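Side-chain contacts in TIR protein (PDB 3H16), which is a bacterial member of the TIR-domain family, built as a flavodoxin-like alpha/beta fold with helices packed around a parallel sheet: residues 25-30 and 34-39; 69-74 and 106-111. All coordinates share one frame; numbering follows the deposited sequence.

Contact 1. Residues 25-30 and 34-39; sequences ISHAWE and DFVEAL
V36 lies across the imidazole of H27 with both methyls and against I25 with CG1 alone. Its CG1 stands over one face of the H27 ring, 4.1 Å from the ring centroid and 15° off the normal, a CH-pi contact. The same methyl touches CG2 of I25 at 3.8 Å, where the two side chains meet tip to tip, while V36 CG2 presses on H27 CG at 3.5 Å. The ring is held from within its own strand: H27 ND1 donates to the carbonyl O of I25 over 2.8 Å, with an N-H...O angle of 167° and the acceptor nearly in the ring plane. With H27 CG between the backbone N and the carbonyl carbon (chi1 65°), the ring stands toward the helix, and the ND1 bond limits its rotation. Farther along, I25 CD1 reaches L39 CG at 4.1 Å. The axes of 25-28 and 34-39 approach to 9.7 Å and run nearly antiparallel; their parent strand 21-28 and helix 32-45 open a beta-alpha-beta unit completed by strand 50-57. From that last strand Y52 also touches V36, and I78 and V80 of strand 74-81 pack on I25.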
loop_
_atom_site.group_PDB
_atom_site.type_symbol
_atom_site.label_atom_id
_atom_site.label_comp_id
_atom_site.label_asym_id
_atom_site.label_seq_id
_atom_site.Cartn_x
_atom_site.Cartn_y
_atom_site.Cartn_z
ATOM N N ILE B 25 18.112 -2.031 -6.620
ATOM C CA ILE B 25 17.360 -3.285 -6.753
ATOM C C ILE B 25 18.103 -4.546 -6.290
ATOM O O ILE B 25 18.926 -5.095 -7.030
ATOM C CB ILE B 25 16.932 -3.523 -8.215
ATOM C CG1 ILE B 25 16.255 -2.281 -8.777
ATOM C CG2 ILE B 25 15.985 -4.705 -8.287
ATOM C CD1 ILE B 25 15.809 -2.428 -10.212
ATOM N N SER B 26 17.807 -5.001 -5.074
ATOM C CA SER B 26 18.422 -6.211 -4.525
ATOM C C SER B 26 17.830 -7.411 -5.276
ATOM O O SER B 26 16.611 -7.497 -5.462
ATOM C CB SER B 26 18.113 -6.328 -3.031
ATOM O OG SER B 26 18.740 -7.463 -2.464
ATOM N N HIS B 27 18.681 -8.339 -5.698
ATOM C CA HIS B 27 18.213 -9.488 -6.458
ATOM C C HIS B 27 19.274 -10.577 -6.524
ATOM O O HIS B 27 20.467 -10.311 -6.331
ATOM C CB HIS B 27 17.911 -9.058 -7.892
ATOM C CG HIS B 27 19.129 -8.614 -8.650
ATOM N ND1 HIS B 27 19.719 -7.383 -8.457
ATOM C CD2 HIS B 27 19.911 -9.269 -9.542
ATOM C CE1 HIS B 27 20.810 -7.299 -9.198
ATOM N NE2 HIS B 27 20.947 -8.430 -9.866
ATOM N N ALA B 28 18.832 -11.796 -6.824
ATOM C CA ALA B 28 19.727 -12.946 -6.968
ATOM C C ALA B 28 20.365 -12.829 -8.361
ATOM O O ALA B 28 19.670 -12.564 -9.345
ATOM C CB ALA B 28 18.923 -14.251 -6.849
ATOM N N TRP B 29 21.676 -13.033 -8.456
ATOM C CA TRP B 29 22.357 -12.883 -9.741
ATOM C C TRP B 29 21.622 -13.493 -10.932
ATOM O O TRP B 29 21.576 -12.905 -12.014
ATOM C CB TRP B 29 23.787 -13.436 -9.674
ATOM C CG TRP B 29 23.902 -14.919 -9.767
ATOM C CD1 TRP B 29 24.005 -15.805 -8.729
ATOM C CD2 TRP B 29 23.957 -15.699 -10.968
ATOM N NE1 TRP B 29 24.124 -17.086 -9.211
ATOM C CE2 TRP B 29 24.098 -17.053 -10.581
ATOM C CE3 TRP B 29 23.903 -15.388 -12.335
ATOM C CZ2 TRP B 29 24.186 -18.093 -11.512
ATOM C CZ3 TRP B 29 23.990 -16.426 -13.262
ATOM C CH2 TRP B 29 24.130 -17.760 -12.843
ATOM N N GLU B 30 21.042 -14.666 -10.733
ATOM C CA GLU B 30 20.320 -15.341 -11.798
ATOM C C GLU B 30 19.199 -14.494 -12.400
ATOM O O GLU B 30 18.823 -14.696 -13.548
ATOM C CB GLU B 30 19.753 -16.664 -11.275
ATOM C CG GLU B 30 20.816 -17.596 -10.692
ATOM C CD GLU B 30 20.908 -17.523 -9.177
ATOM O OE1 GLU B 30 20.887 -16.409 -8.614
ATOM O OE2 GLU B 30 21.013 -18.592 -8.543
ATOM N N ASP B 34 17.688 -11.305 -17.163
ATOM C CA ASP B 34 16.332 -11.113 -17.667
ATOM C C ASP B 34 15.434 -10.060 -17.017
ATOM O O ASP B 34 15.138 -9.030 -17.631
ATOM C CB ASP B 34 15.599 -12.456 -17.656
ATOM C CG ASP B 34 15.491 -13.045 -16.261
ATOM O OD1 ASP B 34 16.531 -13.143 -15.575
ATOM O OD2 ASP B 34 14.369 -13.408 -15.850
ATOM N N PHE B 35 15.002 -10.319 -15.785
ATOM C CA PHE B 35 14.076 -9.433 -15.074
ATOM C C PHE B 35 14.570 -8.064 -14.625
ATOM O O PHE B 35 14.095 -7.032 -15.098
ATOM C CB PHE B 35 13.499 -10.164 -13.855
ATOM C CG PHE B 35 12.387 -9.420 -13.169
ATOM C CD1 PHE B 35 11.180 -9.189 -13.821
ATOM C CD2 PHE B 35 12.551 -8.939 -11.874
ATOM C CE1 PHE B 35 10.152 -8.488 -13.196
ATOM C CE2 PHE B 35 11.527 -8.238 -11.239
ATOM C CZ PHE B 35 10.323 -8.012 -11.907
ATOM N N VAL B 36 15.508 -8.062 -13.690
ATOM C CA VAL B 36 16.038 -6.831 -13.142
ATOM C C VAL B 36 16.451 -5.812 -14.194
ATOM O O VAL B 36 16.232 -4.615 -14.015
ATOM C CB VAL B 36 17.214 -7.135 -12.203
ATOM C CG1 VAL B 36 17.682 -5.870 -11.514
ATOM C CG2 VAL B 36 16.773 -8.154 -11.165
ATOM N N GLU B 37 17.034 -6.276 -15.293
ATOM C CA GLU B 37 17.456 -5.364 -16.346
ATOM C C GLU B 37 16.231 -4.733 -16.990
ATOM O O GLU B 37 16.157 -3.514 -17.131
ATOM C CB GLU B 37 18.288 -6.106 -17.391
ATOM C CG GLU B 37 19.645 -5.469 -17.641
ATOM C CD GLU B 37 20.559 -6.348 -18.472
ATOM O OE1 GLU B 37 20.208 -6.649 -19.635
ATOM O OE2 GLU B 37 21.630 -6.739 -17.959
ATOM N N ALA B 38 15.265 -5.563 -17.364
ATOM C CA ALA B 38 14.034 -5.072 -17.973
ATOM C C ALA B 38 13.406 -4.038 -17.053
ATOM O O ALA B 38 13.023 -2.950 -17.479
ATOM C CB ALA B 38 13.066 -6.217 -18.189
ATOM N N LEU B 39 13.308 -4.394 -15.781
ATOM C CA LEU B 39 12.732 -3.518 -14.772
ATOM C C LEU B 39 13.506 -2.198 -14.623
ATOM O O LEU B 39 12.907 -1.125 -14.504
ATOM C CB LEU B 39 12.668 -4.273 -13.435
ATOM C CG LEU B 39 12.337 -3.540 -12.132
ATOM C CD1 LEU B 39 11.179 -2.571 -12.342
ATOM C CD2 LEU B 39 12.003 -4.575 -11.051
#

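Contact 2. Residues 69-74 and 106-111; sequences KGLGSS and RSRILP
The backbones stay well apart, the nearest CA atoms being those of L71 and R108 at 7.9 Å, so side chains and two backbone carbonyls, of L71 in the helix and of S74 just beyond it, make the contact. L71 and R108 carry most of it, their side chains crossing obliquely. L71 CD2 sits over the centre of one guanidinium face, 3.5 Å from R108 CZ, and also packs on R108 CB at 3.7 Å. The arginine chain bends at chi3 (69°), and NH2 comes within bonding distance of two backbone oxygens. The bond from R108 NH2 to L71 O measures 2.9 Å with an N-H...O angle of 138°; it lies in the carbonyl plane on a lone pair, although the oxygen is tilted from the guanidinium plane. S74 O, near that plane at the edge of the group, is 2.7 Å from R108 NH2, but an angle of 119° makes this second bond weak. On the apolar side, L71 CD1 meets I109 CD1 at 4.1 Å. S74 OG donates to G70 O at 2.8 Å and is also hydrogen-bonded to W51 NE1. R108 NE has a further acceptor in R75 O. R108 thus reaches three carbonyl oxygens, of L71, R75 and, weakly, S74, near the C-terminal end of helix 63-73, where they would probably favour its positive charge, while L71 shields one face of the group.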
loop_
_atom_site.group_PDB
_atom_site.type_symbol
_atom_site.label_atom_id
_atom_site.label_comp_id
_atom_site.label_asym_id
_atom_site.label_seq_id
_atom_site.Cartn_x
_atom_site.Cartn_y
_atom_site.Cartn_z
ATOM N N LYS B 69 24.238 -0.736 2.543
ATOM C CA LYS B 69 24.898 0.009 1.481
ATOM C C LYS B 69 23.852 0.659 0.586
ATOM O O LYS B 69 23.847 1.880 0.415
ATOM C CB LYS B 69 25.778 -0.928 0.646
ATOM C CG LYS B 69 26.457 -0.262 -0.546
ATOM C CD LYS B 69 27.194 -1.283 -1.405
ATOM C CE LYS B 69 27.742 -0.662 -2.682
ATOM N NZ LYS B 69 28.312 -1.697 -3.598
ATOM N N GLY B 70 22.967 -0.163 0.023
ATOM C CA GLY B 70 21.928 0.353 -0.851
ATOM C C GLY B 70 21.104 1.475 -0.238
ATOM O O GLY B 70 20.768 2.456 -0.907
ATOM N N LEU B 71 20.780 1.334 1.042
ATOM C CA LEU B 71 19.979 2.328 1.731
ATOM C C LEU B 71 20.794 3.550 2.121
ATOM O O LEU B 71 20.239 4.612 2.410
ATOM C CB LEU B 71 19.321 1.700 2.963
ATOM C CG LEU B 71 18.119 0.794 2.674
ATOM C CD1 LEU B 71 17.794 -0.069 3.881
ATOM C CD2 LEU B 71 16.934 1.658 2.305
ATOM N N GLY B 72 22.113 3.403 2.108
ATOM C CA GLY B 72 22.978 4.512 2.465
ATOM C C GLY B 72 23.091 5.588 1.398
ATOM O O GLY B 72 23.486 6.716 1.695
ATOM N N SER B 73 22.738 5.252 0.159
ATOM C CA SER B 73 22.825 6.205 -0.948
ATOM C C SER B 73 21.540 6.276 -1.775
ATOM O O SER B 73 21.461 7.040 -2.735
ATOM C CB SER B 73 23.979 5.819 -1.875
ATOM O OG SER B 73 25.122 5.438 -1.133
ATOM N N SER B 74 20.540 5.478 -1.412
ATOM C CA SER B 74 19.284 5.462 -2.148
ATOM C C SER B 74 18.137 5.873 -1.256
ATOM O O SER B 74 18.243 5.835 -0.032
ATOM C CB SER B 74 18.998 4.062 -2.699
ATOM O OG SER B 74 20.118 3.531 -3.388
ATOM N N ARG B 106 5.790 3.391 6.621
ATOM C CA ARG B 106 6.163 2.753 5.372
ATOM C C ARG B 106 7.578 2.192 5.465
ATOM O O ARG B 106 8.374 2.621 6.298
ATOM C CB ARG B 106 6.061 3.756 4.220
ATOM C CG ARG B 106 4.688 4.397 4.091
ATOM C CD ARG B 106 4.461 5.024 2.710
ATOM N NE ARG B 106 4.071 4.046 1.690
ATOM C CZ ARG B 106 4.908 3.230 1.051
ATOM N NH1 ARG B 106 6.210 3.258 1.308
ATOM N NH2 ARG B 106 4.439 2.379 0.148
ATOM N N SER B 107 7.874 1.218 4.611
ATOM C CA SER B 107 9.187 0.592 4.587
ATOM C C SER B 107 9.994 1.175 3.442
ATOM O O SER B 107 9.428 1.625 2.449
ATOM C CB SER B 107 9.050 -0.921 4.399
ATOM O OG SER B 107 8.303 -1.226 3.230
ATOM N N ARG B 108 11.314 1.180 3.582
ATOM C CA ARG B 108 12.166 1.709 2.525
ATOM C C ARG B 108 12.564 0.586 1.584
ATOM O O ARG B 108 13.275 0.802 0.607
ATOM C CB ARG B 108 13.413 2.382 3.109
ATOM C CG ARG B 108 13.152 3.728 3.778
ATOM C CD ARG B 108 14.438 4.315 4.330
ATOM N NE ARG B 108 15.359 4.718 3.273
ATOM C CZ ARG B 108 16.645 4.991 3.470
ATOM N NH1 ARG B 108 17.162 4.898 4.685
ATOM N NH2 ARG B 108 17.411 5.368 2.455
ATOM N N ILE B 109 12.101 -0.619 1.889
ATOM C CA ILE B 109 12.386 -1.767 1.046
ATOM C C ILE B 109 11.079 -2.349 0.522
ATOM O O ILE B 109 10.271 -2.903 1.271
ATOM C CB ILE B 109 13.172 -2.847 1.806
ATOM C CG1 ILE B 109 14.538 -2.291 2.205
ATOM C CG2 ILE B 109 13.359 -4.074 0.926
ATOM C CD1 ILE B 109 15.412 -3.288 2.919
ATOM N N LEU B 110 10.882 -2.198 -0.782
ATOM C CA LEU B 110 9.687 -2.679 -1.442
ATOM C C LEU B 110 9.969 -4.005 -2.101
ATOM O O LEU B 110 10.866 -4.123 -2.942
ATOM C CB LEU B 110 9.228 -1.656 -2.480
ATOM C CG LEU B 110 9.040 -0.238 -1.922
ATOM C CD1 LEU B 110 8.571 0.684 -3.018
ATOM C CD2 LEU B 110 8.020 -0.257 -0.790
ATOM N N PRO B 111 9.226 -5.042 -1.704
ATOM C CA PRO B 111 9.421 -6.371 -2.289
ATOM C C PRO B 111 8.544 -6.569 -3.522
ATOM O O PRO B 111 7.459 -5.992 -3.626
ATOM C CB PRO B 111 9.021 -7.306 -1.148
ATOM C CG PRO B 111 7.882 -6.567 -0.526
ATOM C CD PRO B 111 8.374 -5.114 -0.502
#

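How the contacts relate
The two contacts lie on opposite sides of the chain's centre, their own centres about 16 Å apart and their nearest atoms about 7 Å apart, so they do not touch. Along the chain they come in series: contact 1 is local, between strand 21-28 and the helix 32-45 that follows it, whereas contact 2 brings together segments 32 residues apart, the end of helix 63-73 and the loop leading into strand 109-113 with its first residue. Both reach the same parallel sheet, in which strand 74-81 runs between strands 21-28 and 109-113. Contact 1 packs a helix on the sheet, and contact 2 joins the end of a second helix to the approach of another strand, both within one TIR domain.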